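Lin2111 protein (Listeria innocua, PDB 3EDP) is of unknown function but, as a GntR-family protein with a UTRA domain, probably binds DNA and regulates transcription. Local coordinates at residues 151-156 against 164-169; 115-120 against 142-147. One frame throughout, in Å; residues are numbered along the deposited sequence.

Contact 1: 151-156 against 164-169; sequences PDLQAK and IELVNS
L153, in the loop that follows strand 137-146, extends its side chain to the end of helix 163-167, where L166 and S169 receive it. At the start of the segment 164-169, I164 packs against L177 of the second subunit, as E165 does against F175 of that subunit. L166 comes next. With chi1 at 175° its side chain reaches back toward the loop, and methyl CD1 comes to 4.3 Å from CD2 of L153, a loose methyl-to-methyl touch between two buried side chains. V167 turns instead to strand 215-225, packing on I217 and A218, while its carbonyl oxygen is hydrogen-bonded by the hydroxyl of Y150. S169 N lies 3.0 Å from the O of L166, a backbone bond three residues back. The same oxygen takes a second bond from the serine side chain, S169 OG to L166 O at 2.8 Å, with a C=O...OG angle of 133° and the donor tilted slightly from the carbonyl plane. A chi1 of 82° sets OG between the backbone N and the carbonyl carbon, within reach of L166 O. The two branches of L153 then divide the serine between them: CD2 lies 3.6 Å from S169 OG, and CD1 is 3.7 Å from S169 O. F158 also touches L153, and Q154 bonds through OE1 to NZ of K28, within the range of the GntR family. No hydrogen bond crosses between the segments, and only 101 Å² is buried: L153 offers only methyl groups, and the serine hydroxyl gives its proton to L166 O. Loop and helix therefore meet by van der Waals packing alone, a leucine packed on L166 and on a serine already bonded to the carbonyl oxygen of L166.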
loop_
_atom_site.group_PDB
_atom_site.type_symbol
_atom_site.label_atom_id
_atom_site.label_comp_id
_atom_site.label_asym_id
_atom_site.label_seq_id
_atom_site.Cartn_x
_atom_site.Cartn_y
_atom_site.Cartn_z
ATOM N N PRO A 151 -8.071 -16.380 11.641
ATOM C CA PRO A 151 -8.550 -17.672 12.158
ATOM C C PRO A 151 -9.742 -18.261 11.405
ATOM O O PRO A 151 -9.841 -19.479 11.296
ATOM C CB PRO A 151 -8.984 -17.322 13.592
ATOM C CG PRO A 151 -9.317 -15.873 13.521
ATOM C CD PRO A 151 -8.217 -15.327 12.659
ATOM N N ASP A 152 -10.629 -17.416 10.892
ATOM C CA ASP A 152 -11.906 -17.897 10.369
ATOM C C ASP A 152 -11.936 -18.123 8.858
ATOM O O ASP A 152 -12.934 -18.599 8.316
ATOM C CB ASP A 152 -13.034 -16.950 10.791
ATOM C CG ASP A 152 -13.184 -16.861 12.301
ATOM O OD1 ASP A 152 -13.150 -17.921 12.966
ATOM O OD2 ASP A 152 -13.334 -15.734 12.822
ATOM N N LEU A 153 -10.847 -17.786 8.179
ATOM C CA LEU A 153 -10.791 -17.938 6.732
ATOM C C LEU A 153 -10.636 -19.399 6.313
ATOM O O LEU A 153 -9.746 -20.095 6.791
ATOM C CB LEU A 153 -9.629 -17.121 6.157
ATOM C CG LEU A 153 -9.843 -15.621 5.946
ATOM C CD1 LEU A 153 -10.105 -14.922 7.265
ATOM C CD2 LEU A 153 -8.633 -15.015 5.248
ATOM N N GLN A 154 -11.506 -19.859 5.421
ATOM C CA GLN A 154 -11.291 -21.136 4.745
ATOM C C GLN A 154 -10.484 -20.880 3.473
ATOM O O GLN A 154 -10.249 -19.724 3.113
ATOM C CB GLN A 154 -12.624 -21.804 4.413
ATOM C CG GLN A 154 -13.492 -22.029 5.640
ATOM C CD GLN A 154 -14.886 -22.505 5.293
ATOM O OE1 GLN A 154 -15.109 -23.104 4.238
ATOM N NE2 GLN A 154 -15.838 -22.241 6.183
ATOM N N ALA A 155 -10.063 -21.951 2.801
ATOM C CA ALA A 155 -9.240 -21.842 1.598
ATOM C C ALA A 155 -9.820 -20.877 0.559
ATOM O O ALA A 155 -9.107 -20.027 0.026
ATOM C CB ALA A 155 -9.013 -23.218 0.979
ATOM N N LYS A 156 -11.114 -21.015 0.284
ATOM C CA LYS A 156 -11.784 -20.207 -0.728
ATOM C C LYS A 156 -11.892 -18.723 -0.356
ATOM O O LYS A 156 -12.247 -17.895 -1.193
ATOM C CB LYS A 156 -13.177 -20.770 -1.010
ATOM C CG LYS A 156 -14.009 -21.002 0.234
ATOM C CD LYS A 156 -15.223 -21.873 -0.081
ATOM C CE LYS A 156 -15.966 -22.285 1.181
ATOM N NZ LYS A 156 -16.491 -21.110 1.926
ATOM N N ILE A 164 -5.222 -5.756 -0.578
ATOM C CA ILE A 164 -5.659 -4.915 0.526
ATOM C C ILE A 164 -6.943 -5.489 1.096
ATOM O O ILE A 164 -7.110 -5.601 2.318
ATOM C CB ILE A 164 -5.907 -3.464 0.075
ATOM C CG1 ILE A 164 -4.598 -2.806 -0.339
ATOM C CG2 ILE A 164 -6.551 -2.665 1.182
ATOM C CD1 ILE A 164 -4.785 -1.382 -0.787
ATOM N N GLU A 165 -7.851 -5.876 0.209
ATOM C CA GLU A 165 -9.077 -6.519 0.663
ATOM C C GLU A 165 -8.751 -7.775 1.475
ATOM O O GLU A 165 -9.293 -7.979 2.560
ATOM C CB GLU A 165 -10.004 -6.838 -0.508
ATOM C CG GLU A 165 -11.258 -7.588 -0.096
ATOM C CD GLU A 165 -12.373 -7.460 -1.122
ATOM O OE1 GLU A 165 -13.505 -7.889 -0.834
ATOM O OE2 GLU A 165 -12.117 -6.928 -2.220
ATOM N N LEU A 166 -7.835 -8.597 0.971
ATOM C CA LEU A 166 -7.479 -9.842 1.659
ATOM C C LEU A 166 -6.872 -9.557 3.039
ATOM O O LEU A 166 -7.240 -10.183 4.036
ATOM C CB LEU A 166 -6.496 -10.671 0.819
ATOM C CG LEU A 166 -5.957 -11.943 1.497
ATOM C CD1 LEU A 166 -7.095 -12.890 1.796
ATOM C CD2 LEU A 166 -4.902 -12.642 0.648
ATOM N N VAL A 167 -5.942 -8.607 3.091
ATOM C CA VAL A 167 -5.271 -8.269 4.345
ATOM C C VAL A 167 -6.258 -7.694 5.360
ATOM O O VAL A 167 -6.100 -7.853 6.569
ATOM C CB VAL A 167 -4.116 -7.273 4.126
ATOM C CG1 VAL A 167 -3.611 -6.765 5.455
ATOM C CG2 VAL A 167 -2.987 -7.934 3.347
ATOM N N ASN A 168 -7.295 -7.051 4.846
ATOM C CA ASN A 168 -8.308 -6.426 5.681
ATOM C C ASN A 168 -9.368 -7.417 6.156
ATOM O O ASN A 168 -10.255 -7.066 6.930
ATOM C CB ASN A 168 -8.981 -5.312 4.885
ATOM C CG ASN A 168 -9.643 -4.301 5.759
ATOM O OD1 ASN A 168 -10.768 -3.883 5.498
ATOM N ND2 ASN A 168 -8.955 -3.896 6.813
ATOM N N SER A 169 -9.275 -8.660 5.696
ATOM C CA SER A 169 -10.378 -9.605 5.862
ATOM C C SER A 169 -10.297 -10.495 7.115
ATOM O O SER A 169 -11.166 -11.332 7.343
ATOM C CB SER A 169 -10.499 -10.487 4.609
ATOM O OG SER A 169 -9.576 -11.559 4.666
#

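Contact 2: 115-120 against 142-147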
loop_
_atom_site.group_PDB
_atom_site.type_symbol
_atom_site.label_atom_id
_atom_site.label_comp_id
_atom_site.label_asym_id
_atom_site.label_seq_id
_atom_site.Cartn_x
_atom_site.Cartn_y
_atom_site.Cartn_z
ATOM N N GLU A 115 9.808 -12.476 14.894
ATOM C CA GLU A 115 10.350 -11.203 15.344
ATOM C C GLU A 115 9.612 -10.018 14.715
ATOM O O GLU A 115 9.361 -9.011 15.380
ATOM C CB GLU A 115 11.853 -11.136 15.057
ATOM C CG GLU A 115 12.435 -9.734 15.059
ATOM C CD GLU A 115 12.352 -9.071 13.695
ATOM O OE1 GLU A 115 12.510 -9.784 12.677
ATOM O OE2 GLU A 115 12.134 -7.840 13.641
ATOM N N ILE A 116 9.261 -10.145 13.437
ATOM C CA ILE A 116 8.503 -9.102 12.752
ATOM C C ILE A 116 7.081 -8.958 13.292
ATOM O O ILE A 116 6.614 -7.849 13.538
ATOM C CB ILE A 116 8.437 -9.354 11.239
ATOM C CG1 ILE A 116 9.818 -9.160 10.613
ATOM C CG2 ILE A 116 7.418 -8.419 10.594
ATOM C CD1 ILE A 116 9.928 -9.666 9.188
ATOM N N PHE A 117 6.390 -10.079 13.472
ATOM C CA PHE A 117 5.016 -10.054 13.965
ATOM C C PHE A 117 4.972 -9.900 15.473
ATOM O O PHE A 117 3.917 -9.638 16.048
ATOM C CB PHE A 117 4.267 -11.331 13.559
ATOM C CG PHE A 117 3.887 -11.373 12.105
ATOM C CD1 PHE A 117 2.885 -10.549 11.613
ATOM C CD2 PHE A 117 4.529 -12.235 11.231
ATOM C CE1 PHE A 117 2.528 -10.588 10.276
ATOM C CE2 PHE A 117 4.182 -12.275 9.893
ATOM C CZ PHE A 117 3.183 -11.450 9.413
ATOM N N GLY A 118 6.122 -10.070 16.114
ATOM C CA GLY A 118 6.171 -10.117 17.563
ATOM C C GLY A 118 5.341 -11.276 18.077
ATOM O O GLY A 118 4.528 -11.109 18.984
HETATM N N MSE A 119 5.541 -12.453 17.482
HETATM C CA MSE A 119 4.827 -13.665 17.878
HETATM C C MSE A 119 5.810 -14.781 18.239
HETATM O O MSE A 119 7.027 -14.590 18.191
HETATM C CB MSE A 119 3.880 -14.124 16.761
HETATM C CG MSE A 119 4.584 -14.627 15.508
HETATM SE SE MSE A 119 3.397 -14.871 13.967
HETATM C CE MSE A 119 2.290 -16.319 14.653
ATOM N N LYS A 120 5.283 -15.947 18.601
ATOM C CA LYS A 120 6.131 -17.082 18.954
ATOM C C LYS A 120 6.578 -17.852 17.714
ATOM O O LYS A 120 5.775 -18.139 16.825
ATOM C CB LYS A 120 5.414 -18.014 19.933
ATOM C CG LYS A 120 5.022 -17.347 21.238
ATOM C CD LYS A 120 6.184 -16.550 21.816
ATOM C CE LYS A 120 5.857 -16.000 23.200
ATOM N NZ LYS A 120 5.696 -17.084 24.210
ATOM N N ARG A 142 4.969 -12.982 -2.544
ATOM C CA ARG A 142 4.847 -13.869 -1.403
ATOM C C ARG A 142 4.152 -13.127 -0.265
ATOM O O ARG A 142 4.531 -12.005 0.086
ATOM C CB ARG A 142 6.212 -14.417 -0.980
ATOM C CG ARG A 142 6.282 -14.853 0.476
ATOM C CD ARG A 142 6.972 -16.207 0.643
ATOM N NE ARG A 142 7.985 -16.470 -0.378
ATOM C CZ ARG A 142 9.121 -15.787 -0.514
ATOM N NH1 ARG A 142 9.396 -14.769 0.296
ATOM N NH2 ARG A 142 9.976 -16.111 -1.478
ATOM N N LEU A 143 3.116 -13.759 0.278
ATOM C CA LEU A 143 2.320 -13.217 1.375
ATOM C C LEU A 143 2.423 -14.114 2.602
ATOM O O LEU A 143 2.377 -15.349 2.499
ATOM C CB LEU A 143 0.850 -13.172 0.980
ATOM C CG LEU A 143 0.231 -11.965 0.291
ATOM C CD1 LEU A 143 0.788 -11.797 -1.111
ATOM C CD2 LEU A 143 -1.282 -12.141 0.268
ATOM N N ILE A 144 2.544 -13.485 3.761
ATOM C CA ILE A 144 2.570 -14.192 5.029
ATOM C C ILE A 144 1.462 -13.636 5.927
ATOM O O ILE A 144 1.434 -12.442 6.215
ATOM C CB ILE A 144 3.932 -14.034 5.726
ATOM C CG1 ILE A 144 5.069 -14.453 4.788
ATOM C CG2 ILE A 144 3.965 -14.844 7.021
ATOM C CD1 ILE A 144 5.132 -15.946 4.498
ATOM N N LEU A 145 0.546 -14.505 6.345
ATOM C CA LEU A 145 -0.581 -14.128 7.203
ATOM C C LEU A 145 -0.648 -15.068 8.402
ATOM O O LEU A 145 -0.896 -16.252 8.238
ATOM C CB LEU A 145 -1.898 -14.259 6.438
ATOM C CG LEU A 145 -2.101 -13.517 5.115
ATOM C CD1 LEU A 145 -3.454 -13.882 4.500
ATOM C CD2 LEU A 145 -2.016 -12.034 5.329
ATOM N N PRO A 146 -0.431 -14.547 9.618
ATOM C CA PRO A 146 -0.511 -15.411 10.804
ATOM C C PRO A 146 -1.909 -15.997 10.992
ATOM O O PRO A 146 -2.914 -15.292 10.870
ATOM C CB PRO A 146 -0.170 -14.460 11.959
ATOM C CG PRO A 146 0.576 -13.328 11.311
ATOM C CD PRO A 146 -0.054 -13.168 9.964
ATOM N N LEU A 147 -1.952 -17.295 11.277
ATOM C CA LEU A 147 -3.190 -18.024 11.494
ATOM C C LEU A 147 -4.075 -17.365 12.533
ATOM O O LEU A 147 -5.273 -17.211 12.318
ATOM C CB LEU A 147 -2.882 -19.453 11.940
ATOM C CG LEU A 147 -2.871 -20.512 10.846
ATOM C CD1 LEU A 147 -4.293 -20.801 10.406
ATOM C CD2 LEU A 147 -1.999 -20.070 9.677
#
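F117 and P146 bring the end of helix 110-117 and the end of strand 137-146 together, their CA atoms 8.3 Å apart, with no hydrogen bond between the two segments. The proline presents its CG, with CD beside it, to one face of the phenyl ring: P146 CG sits 3.6 Å from the F117 ring centroid and 13° off its normal, a CH-pi contact. At the ring edge, near its plane, I144 O is 3.8 Å from F117 CZ, and I144 CG2 packs 3.9 Å from F117 CE2. This is helix-on-sheet packing in the six-stranded antiparallel sheet of the UTRA domain, whose fold resembles chorismate lyase; helix 110-117 joins strands 99-108 and 124-134, and F117 also touches I219 on strand 215-225. The side chain of I144 reaches V125 and S127 and is about 6 Å from a glycerol probably carried over from crystallisation. G118 leaves the helix with positive phi (61°), which turns the chain so that M119, a selenomethionine, crosses the proline at an angle. Its chain bends about the CG-SE bond (chi3 -66°), bringing M119 CE to 4.1 Å from P146 CB, and A109 touches the same side chain.

In the fold
Both contacts lie in the UTRA domain, their centres about 15 Å apart. The segments of contact 2 come first along the chain, and those of contact 1 follow after strand 137-146. That strand links them physically. I144 and P146 point toward helix 110-117, whereas L143 and L145, on its other face, meet L166: L166 CD2 lies 3.7 Å from L143 CD2 and 4.3 Å from L145 CD1. The two helices thus pack against opposite faces of the same antiparallel sheet, with contact 1 on the side that also meets the second subunit, while contact 2 lies wholly within its own chain. The loop of contact 1 reaches K28 in the GntR region, consistent with an interdomain junction.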